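Local coordinates for protein L-amino acid deaminase (Proteus vulgaris, PDB 5I39) that probably deaminates L-amino acids by oxidation, as a membrane-bound flavoprotein carrying flavin-adenine dinucleotide, at residues Pro186-Ala189 and Thr190-Ala194. Sequence-based numbering, arbitrary orientation.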
# COMPACT_ATOMS: atom_id res chain seq x y z
N PRO A 186 -3.01 5.64 7.60
CA PRO A 186 -2.66 4.31 8.11
C PRO A 186 -3.28 3.92 9.45
O PRO A 186 -3.28 2.75 9.79
CB PRO A 186 -1.13 4.37 8.18
CG PRO A 186 -0.83 5.80 8.41
CD PRO A 186 -1.83 6.54 7.58
N GLU A 187 -3.84 4.88 10.17
CA GLU A 187 -4.55 4.58 11.41
C GLU A 187 -5.93 3.98 11.15
O GLU A 187 -6.56 3.49 12.09
CB GLU A 187 -4.68 5.83 12.27
CG GLU A 187 -3.35 6.44 12.70
CD GLU A 187 -2.64 7.22 11.62
OE1 GLU A 187 -3.31 7.80 10.73
OE2 GLU A 187 -1.39 7.24 11.64
N VAL A 188 -6.41 4.04 9.90
CA VAL A 188 -7.78 3.65 9.57
C VAL A 188 -7.92 2.66 8.40
O VAL A 188 -8.63 1.67 8.54
CB VAL A 188 -8.65 4.89 9.26
CG1 VAL A 188 -10.09 4.49 8.95
CG2 VAL A 188 -8.63 5.87 10.42
N ALA A 189 -7.29 2.94 7.26
CA ALA A 189 -7.68 2.30 5.99
C ALA A 189 -7.72 0.77 6.03
O ALA A 189 -8.74 0.17 5.69
CB ALA A 189 -6.79 2.78 4.86
N THR A 190 -6.63 0.14 6.43
CA THR A 190 -6.57 -1.32 6.38
C THR A 190 -7.49 -1.94 7.44
O THR A 190 -8.02 -3.03 7.25
CB THR A 190 -5.13 -1.83 6.51
OG1 THR A 190 -4.34 -1.19 5.52
CG2 THR A 190 -5.06 -3.34 6.30
N PHE A 191 -7.69 -1.23 8.55
CA PHE A 191 -8.58 -1.70 9.61
C PHE A 191 -10.02 -1.73 9.13
O PHE A 191 -10.74 -2.70 9.39
CB PHE A 191 -8.40 -0.85 10.87
CG PHE A 191 -6.99 -0.85 11.38
CD1 PHE A 191 -6.50 -1.94 12.11
CD2 PHE A 191 -6.12 0.20 11.09
CE1 PHE A 191 -5.18 -1.96 12.55
CE2 PHE A 191 -4.81 0.18 11.52
CZ PHE A 191 -4.34 -0.90 12.26
N VAL A 192 -10.45 -0.69 8.42
CA VAL A 192 -11.77 -0.70 7.80
C VAL A 192 -11.90 -1.86 6.81
O VAL A 192 -12.91 -2.56 6.79
CB VAL A 192 -12.08 0.67 7.14
CG1 VAL A 192 -13.33 0.61 6.27
CG2 VAL A 192 -12.25 1.73 8.21
N MSE A 193 -10.86 -2.10 6.01
CA MSE A 193 -10.91 -3.20 5.04
C MSE A 193 -10.98 -4.55 5.73
O MSE A 193 -11.68 -5.44 5.26
CB MSE A 193 -9.73 -3.18 4.07
CG MSE A 193 -9.63 -1.93 3.18
SE MSE A 193 -11.34 -1.37 2.39
CE MSE A 193 -11.95 -3.04 1.57
N ALA A 194 -10.26 -4.71 6.85
CA ALA A 194 -10.31 -5.97 7.61
C ALA A 194 -11.69 -6.25 8.20
O ALA A 194 -12.17 -7.38 8.14
CB ALA A 194 -9.27 -5.97 8.71
O HOH W 1 -4.28 1.11 7.73
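Val188 holds the N-cap position of helix 189-199, its O facing Thr190 N at 3.3 Å but at a poor angle for a bond, in a worked example of a helix N-terminus where the capping side chain offers no acceptor and a water takes a first-turn amide instead. The water accepts from Thr190 N at 2.9 Å and donates to Pro186 O at 2.8 Å, bridging the first turn back to the incoming loop. The Thr190 hydroxyl is hydrogen-bonded to the backbone O of Ser76, a residue that binds FAD; this ties the helix start to the cofactor-binding part of the fold.

At Phe191, chi1 of -58° sets CG beside the backbone N and turns the ring back toward the 186-188 backbone. Its edge takes the Pro186 carbonyl near the ring plane, with CE2 3.5 Å from Pro186 O, while the backbone O of Glu187 lies obliquely to the ring, near CD2.

Val192 starts the regular i to i+4 pattern. Its N-H meets Val188 O almost head-on, with a C=O...N angle of 171°, and the two valines run side by side, CG2 of Val192 lying 3.6 Å from CG1 of Val188.

Met193, a selenomethionine here, repeats the backbone bond one residue on, and its bent chain leads off toward Met51 and Ile54 of helix 47-58. Before it departs, its CG passes 3.4 Å from Ala189 O, the same oxygen that accepts Met193 N at 3.1 Å.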